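Local coordinates for protein ICChI, a glycosylated chitinase (Ipomoea carnea, PDB 6IDN) that has chitinase and lysozyme activity, probably cleaving beta-1,4 linkages between N-acetylglucosamine units like other TIM-barrel hydrolases of glycoside hydrolase family 18, at residues I5-D10 and T47-P52; T22-I27 and Y264-K269. All blocks are in the same frame, centred on the assembly; numbering follows the deposited sequence. Where two conformers were deposited one is given.

Contact 1 of 2, residues I5-D10 and T47-P52; sequences IYWGQD and TKHCNP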
loop_
_atom_site.group_PDB
_atom_site.type_symbol
_atom_site.label_atom_id
_atom_site.label_comp_id
_atom_site.label_asym_id
_atom_site.label_seq_id
_atom_site.Cartn_x
_atom_site.Cartn_y
_atom_site.Cartn_z
ATOM N N ILE A 5 4.367 -5.155 -3.004
ATOM C CA ILE A 5 4.304 -6.030 -1.842
ATOM C C ILE A 5 4.443 -5.204 -0.577
ATOM O O ILE A 5 5.108 -4.166 -0.562
ATOM C CB ILE A 5 5.375 -7.143 -1.878
ATOM C CG1 ILE A 5 4.994 -8.245 -0.877
ATOM C CG2 ILE A 5 6.768 -6.567 -1.587
ATOM C CD1 ILE A 5 5.441 -9.626 -1.266
ATOM N N TYR A 6 3.812 -5.688 0.497
ATOM C CA TYR A 6 3.952 -5.097 1.822
ATOM C C TYR A 6 5.131 -5.702 2.576
ATOM O O TYR A 6 5.327 -6.921 2.589
ATOM C CB TYR A 6 2.670 -5.286 2.636
ATOM C CG TYR A 6 1.591 -4.308 2.241
ATOM C CD1 TYR A 6 0.759 -4.571 1.160
ATOM C CD2 TYR A 6 1.399 -3.126 2.946
ATOM C CE1 TYR A 6 -0.210 -3.675 0.776
ATOM C CE2 TYR A 6 0.413 -2.222 2.577
ATOM C CZ TYR A 6 -0.386 -2.510 1.487
ATOM O OH TYR A 6 -1.358 -1.621 1.091
ATOM N N TRP A 7 5.887 -4.831 3.233
ATOM C CA TRP A 7 7.011 -5.239 4.058
ATOM C C TRP A 7 6.953 -4.460 5.362
ATOM O O TRP A 7 6.487 -3.318 5.397
ATOM C CB TRP A 7 8.343 -4.994 3.333
ATOM C CG TRP A 7 9.589 -5.270 4.137
ATOM C CD1 TRP A 7 10.331 -6.408 4.111
ATOM C CD2 TRP A 7 10.258 -4.377 5.052
ATOM N NE1 TRP A 7 11.420 -6.294 4.960
ATOM C CE2 TRP A 7 11.390 -5.054 5.546
ATOM C CE3 TRP A 7 10.004 -3.075 5.499
ATOM C CZ2 TRP A 7 12.256 -4.476 6.464
ATOM C CZ3 TRP A 7 10.865 -2.504 6.412
ATOM C CH2 TRP A 7 11.977 -3.202 6.883
ATOM N N GLY A 8 7.399 -5.100 6.438
ATOM C CA GLY A 8 7.514 -4.419 7.713
ATOM C C GLY A 8 6.893 -5.146 8.888
ATOM O O GLY A 8 7.278 -4.903 10.034
ATOM N N GLN A 9 5.936 -6.039 8.632
ATOM C CA GLN A 9 5.102 -6.566 9.701
ATOM C C GLN A 9 5.493 -7.974 10.143
ATOM O O GLN A 9 4.728 -8.617 10.874
ATOM C CB GLN A 9 3.632 -6.514 9.284
ATOM C CG GLN A 9 3.049 -5.101 9.296
ATOM C CD GLN A 9 3.163 -4.466 10.661
ATOM O OE1 GLN A 9 2.538 -4.928 11.621
ATOM N NE2 GLN A 9 3.996 -3.422 10.775
ATOM N N ASP A 10 6.676 -8.454 9.762
ATOM C CA ASP A 10 7.232 -9.662 10.365
ATOM C C ASP A 10 8.751 -9.606 10.268
ATOM O O ASP A 10 9.306 -9.607 9.165
ATOM C CB ASP A 10 6.683 -10.927 9.695
ATOM C CG ASP A 10 6.907 -12.167 10.539
ATOM O OD1 ASP A 10 8.077 -12.452 10.883
ATOM O OD2 ASP A 10 5.915 -12.859 10.861
ATOM N N THR A 47 7.379 -3.917 13.405
ATOM C CA THR A 47 7.454 -5.080 14.285
ATOM C C THR A 47 8.877 -5.292 14.787
ATOM O O THR A 47 9.450 -4.383 15.403
ATOM C CB THR A 47 6.885 -6.334 13.598
ATOM O OG1 THR A 47 7.614 -6.641 12.404
ATOM C CG2 THR A 47 5.423 -6.103 13.241
ATOM N N LYS A 48 9.464 -6.463 14.550
ATOM C CA LYS A 48 10.770 -6.754 15.133
ATOM C C LYS A 48 11.932 -6.421 14.203
ATOM O O LYS A 48 13.066 -6.803 14.495
ATOM C CB LYS A 48 10.858 -8.223 15.564
ATOM C CG LYS A 48 9.579 -8.812 16.161
ATOM C CD LYS A 48 9.013 -8.015 17.338
ATOM C CE LYS A 48 7.649 -8.591 17.749
ATOM N NZ LYS A 48 7.138 -8.056 19.055
ATOM N N HIS A 49 11.685 -5.720 13.098
ATOM C CA HIS A 49 12.784 -5.284 12.242
ATOM C C HIS A 49 13.694 -4.309 12.977
ATOM O O HIS A 49 14.915 -4.491 13.024
ATOM C CB HIS A 49 12.239 -4.633 10.973
ATOM C CG HIS A 49 11.712 -5.610 9.969
ATOM N ND1 HIS A 49 12.531 -6.472 9.274
ATOM C CD2 HIS A 49 10.455 -5.836 9.515
ATOM C CE1 HIS A 49 11.801 -7.202 8.451
ATOM N NE2 HIS A 49 10.538 -6.835 8.577
ATOM N N CYS A 50 13.108 -3.268 13.555
ATOM C CA CYS A 50 13.823 -2.221 14.278
ATOM C C CYS A 50 12.784 -1.363 14.982
ATOM O O CYS A 50 11.605 -1.356 14.610
ATOM C CB CYS A 50 14.692 -1.363 13.345
ATOM S SG CYS A 50 13.773 -0.527 12.015
ATOM N N ASN A 51 13.238 -0.640 16.006
ATOM C CA ASN A 51 12.375 0.230 16.791
ATOM C C ASN A 51 12.508 1.657 16.285
ATOM O O ASN A 51 13.563 2.277 16.489
ATOM C CB ASN A 51 12.748 0.154 18.273
ATOM C CG ASN A 51 11.767 0.899 19.172
ATOM O OD1 ASN A 51 10.913 1.654 18.704
ATOM N ND2 ASN A 51 11.887 0.682 20.473
ATOM N N PRO A 52 11.483 2.222 15.639
ATOM C CA PRO A 52 11.599 3.616 15.181
ATOM C C PRO A 52 11.657 4.616 16.318
ATOM O O PRO A 52 12.397 5.604 16.228
ATOM C CB PRO A 52 10.336 3.814 14.326
ATOM C CG PRO A 52 9.836 2.454 14.025
ATOM C CD PRO A 52 10.223 1.605 15.198
#
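Gln9 and Thr47 bring the two backbones closest, their CA atoms 5.4 Å apart where the chain has left strand 2-7 and meets an irregular loop, so there is no strand pairing between them and side chains carry most of the contact. Trp7 and His49 reach for each other from opposite directions. Their rings overlap obliquely, the centroid of the Trp7 six-membered ring 4.1 Å from that of His49 and the planes inclined by 31°, too tilted for a parallel stack. Trp7 CZ2 sits 3.4 Å above the middle of the His49 imidazole, whereas His49 NE2 lies over the rim of the indole. A chi1 of 175° swings the indole of Trp7 away from its own backbone N, and its benzene half reaches the loop, while its NE1 is bonded to Gly14 O. The same His49 NE2 is hydrogen-bonded to Glu13 OE2, an oxygen that also pairs with the backbone N of Gly8. At the edge of the imidazole, near its plane, Gly8 O lies 3.4 Å from His49 CD2, and it is 3.0 Å from Thr47 OG1. That hydroxyl is placed to donate to it, although a second acceptor competes for the same proton. Gly8 has phi 130°, where a side chain would collide with the carbonyl of Trp7. Thr47 CG2 packs 3.5 Å from Gln9 OE1; the amide's NE2 is tied to Gly31 O. Cys50 is joined by a disulfide to Cys57 within the same loop. The contact fixes the loop that follows strand 43-44 against the carboxyl end of strand 2-7, which pairs with strands 27-36 and 250-256, while the Trp7 side chain also packs on Leu16 and Thr19 of helix 16-21.

Contact 2 of 2, residues T22-I27 and Y264-K269; sequences TDDYDI and YSSKIK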
loop_
_atom_site.group_PDB
_atom_site.type_symbol
_atom_site.label_atom_id
_atom_site.label_comp_id
_atom_site.label_asym_id
_atom_site.label_seq_id
_atom_site.Cartn_x
_atom_site.Cartn_y
_atom_site.Cartn_z
ATOM N N THR A 22 15.075 -9.666 -4.495
ATOM C CA THR A 22 14.357 -10.725 -5.195
ATOM C C THR A 22 14.125 -10.370 -6.654
ATOM O O THR A 22 13.930 -11.276 -7.476
ATOM C CB THR A 22 13.001 -11.017 -4.536
ATOM O OG1 THR A 22 12.095 -9.929 -4.775
ATOM C CG2 THR A 22 13.168 -11.244 -3.050
ATOM N N ASP A 23 14.141 -9.076 -6.983
ATOM C CA ASP A 23 13.842 -8.567 -8.316
ATOM C C ASP A 23 12.426 -8.936 -8.761
ATOM O O ASP A 23 12.100 -8.857 -9.947
ATOM C CB ASP A 23 14.894 -9.039 -9.329
ATOM C CG ASP A 23 16.259 -8.443 -9.050
ATOM O OD1 ASP A 23 16.312 -7.239 -8.729
ATOM O OD2 ASP A 23 17.274 -9.167 -9.135
ATOM N N ASP A 24 11.575 -9.323 -7.808
ATOM C CA ASP A 24 10.176 -9.630 -8.090
ATOM C C ASP A 24 9.257 -8.433 -7.920
ATOM O O ASP A 24 8.133 -8.459 -8.436
ATOM C CB ASP A 24 9.677 -10.755 -7.172
ATOM C CG ASP A 24 10.138 -12.127 -7.622
ATOM O OD1 ASP A 24 10.641 -12.247 -8.758
ATOM O OD2 ASP A 24 10.003 -13.094 -6.840
ATOM N N TYR A 25 9.692 -7.394 -7.207
ATOM C CA TYR A 25 8.800 -6.311 -6.804
ATOM C C TYR A 25 9.207 -4.993 -7.443
ATOM O O TYR A 25 10.397 -4.659 -7.529
ATOM C CB TYR A 25 8.777 -6.152 -5.286
ATOM C CG TYR A 25 8.683 -7.463 -4.550
ATOM C CD1 TYR A 25 7.620 -8.329 -4.770
ATOM C CD2 TYR A 25 9.678 -7.859 -3.649
ATOM C CE1 TYR A 25 7.527 -9.531 -4.100
ATOM C CE2 TYR A 25 9.583 -9.060 -2.971
ATOM C CZ TYR A 25 8.514 -9.895 -3.201
ATOM O OH TYR A 25 8.415 -11.093 -2.534
ATOM N N ASP A 26 8.203 -4.263 -7.901
ATOM C CA ASP A 26 8.385 -2.925 -8.431
ATOM C C ASP A 26 8.031 -1.838 -7.436
ATOM O O ASP A 26 8.468 -0.701 -7.624
ATOM C CB ASP A 26 7.521 -2.751 -9.680
ATOM C CG ASP A 26 7.794 -3.812 -10.710
ATOM O OD1 ASP A 26 8.764 -3.637 -11.501
ATOM O OD2 ASP A 26 7.085 -4.844 -10.708
ATOM N N ILE A 27 7.244 -2.168 -6.408
ATOM C CA ILE A 27 6.796 -1.239 -5.367
ATOM C C ILE A 27 6.828 -1.964 -4.029
ATOM O O ILE A 27 6.379 -3.110 -3.930
ATOM C CB ILE A 27 5.367 -0.721 -5.638
ATOM C CG1 ILE A 27 5.323 -0.031 -7.002
ATOM C CG2 ILE A 27 4.945 0.232 -4.555
ATOM C CD1 ILE A 27 3.930 0.233 -7.502
ATOM N N TYR A 264 5.265 -17.306 -4.475
ATOM C CA TYR A 264 4.085 -16.919 -5.241
ATOM C C TYR A 264 4.443 -15.911 -6.323
ATOM O O TYR A 264 4.128 -16.120 -7.501
ATOM C CB TYR A 264 3.011 -16.363 -4.308
ATOM C CG TYR A 264 1.618 -16.268 -4.909
ATOM C CD1 TYR A 264 0.911 -17.411 -5.251
ATOM C CD2 TYR A 264 1.011 -15.030 -5.120
ATOM C CE1 TYR A 264 -0.368 -17.332 -5.782
ATOM C CE2 TYR A 264 -0.272 -14.946 -5.658
ATOM C CZ TYR A 264 -0.948 -16.097 -5.983
ATOM O OH TYR A 264 -2.230 -16.023 -6.508
ATOM N N SER A 265 5.131 -14.820 -5.960
ATOM C CA SER A 265 5.466 -13.824 -6.975
ATOM C C SER A 265 6.404 -14.394 -8.032
ATOM O O SER A 265 6.319 -14.021 -9.205
ATOM C CB SER A 265 6.069 -12.567 -6.330
ATOM O OG SER A 265 7.243 -12.870 -5.594
ATOM N N SER A 266 7.310 -15.295 -7.639
ATOM C CA SER A 266 8.178 -15.919 -8.631
ATOM C C SER A 266 7.362 -16.726 -9.632
ATOM O O SER A 266 7.690 -16.766 -10.824
ATOM C CB SER A 266 9.219 -16.805 -7.945
ATOM O OG SER A 266 10.159 -16.039 -7.210
ATOM N N LYS A 267 6.287 -17.364 -9.168
ATOM C CA LYS A 267 5.469 -18.187 -10.054
ATOM C C LYS A 267 4.603 -17.346 -10.986
ATOM O O LYS A 267 4.290 -17.790 -12.096
ATOM C CB LYS A 267 4.566 -19.118 -9.236
ATOM C CG LYS A 267 5.246 -20.299 -8.581
ATOM C CD LYS A 267 4.257 -21.032 -7.670
ATOM C CE LYS A 267 4.931 -22.115 -6.857
ATOM N NZ LYS A 267 5.453 -23.174 -7.748
ATOM N N ILE A 268 4.187 -16.153 -10.563
ATOM C CA ILE A 268 3.238 -15.377 -11.358
ATOM C C ILE A 268 3.885 -14.237 -12.142
ATOM O O ILE A 268 3.276 -13.752 -13.108
ATOM C CB ILE A 268 2.082 -14.826 -10.486
ATOM C CG1 ILE A 268 2.586 -13.750 -9.509
ATOM C CG2 ILE A 268 1.383 -15.964 -9.756
ATOM C CD1 ILE A 268 1.457 -13.023 -8.778
ATOM N N LYS A 269 5.093 -13.807 -11.779
ATOM C CA LYS A 269 5.629 -12.574 -12.359
ATOM C C LYS A 269 5.634 -12.551 -13.883
ATOM O O LYS A 269 5.204 -11.533 -14.453
ATOM C CB LYS A 269 7.040 -12.285 -11.825
ATOM C CG LYS A 269 7.573 -10.914 -12.286
ATOM C CD LYS A 269 8.581 -10.320 -11.317
ATOM C CE LYS A 269 8.977 -8.894 -11.709
ATOM N NZ LYS A 269 7.990 -7.833 -11.284
HETATM O O HOH W 1 10.789 -6.430 -11.098
HETATM O O HOH W 2 9.279 -5.806 -13.501
#
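The ammonium of Lys269 grips Asp24 O from an uncommon direction: NZ, 2.9 Å away, stands above the carbonyl plane, 62° out of it, with a C=O...N angle of 117°. From there it also makes a salt bridge to Asp26 OD2 (3.2 Å from NZ), an oxygen that accepts from Ile3 N as well. Two waters link NZ weakly to Asp26 OD1. The bend at the end of the lysine (chi4 81°) turns NZ back over the loop after its CD has passed Asp24. On the other flank, Asp24 OD2 takes a hydrogen bond from Ser266 OG through its syn lone pair, 3.0 Å away in one of two serine conformers and so less certain. Ser265 OG lies 3.0 Å from Asp24 OD2 and is hydrogen-bonded to Asp261 OD2, which Tyr25 OH shares. Asp24 N bonds Thr22 OG1 (3.1 Å) in an ST turn, which probably helps to orient the aspartate. Losing the carboxylate of Asp24 to an alanine would probably leave the Ser266 hydroxyl without its acceptor and open a gap beside Ser265. The contact packs Lys269 and helix 264-268, whose other side meets helix 233-244, against the loop that joins helix 16-21 to strand 27-36.

Overall arrangement
Contacts 1 and 2 have centres 19 Å apart and are joined through the barrel wall: Ile5 N lies 3.0 Å from Ile27 O, a probable hydrogen bond between neighbouring parallel strands, and Ile5 CD1 packs 3.5 Å from Tyr25 CE1. Contact 1 lies where strand 2-7 ends, contact 2 where strand 27-36 begins, hence at opposite ends of the barrel. In family 18 the active site lies at the carboxyl ends of the strands; consistent with this, Tyr6, in the 5-10 segment, is hydrogen-bonded through OH to Asp123 OD2, within the sequence signature of the family. A glycan also borders contact 1, an N-acetylglucosamine lying about 4 Å from the Gln9 side chain, between nearest atoms.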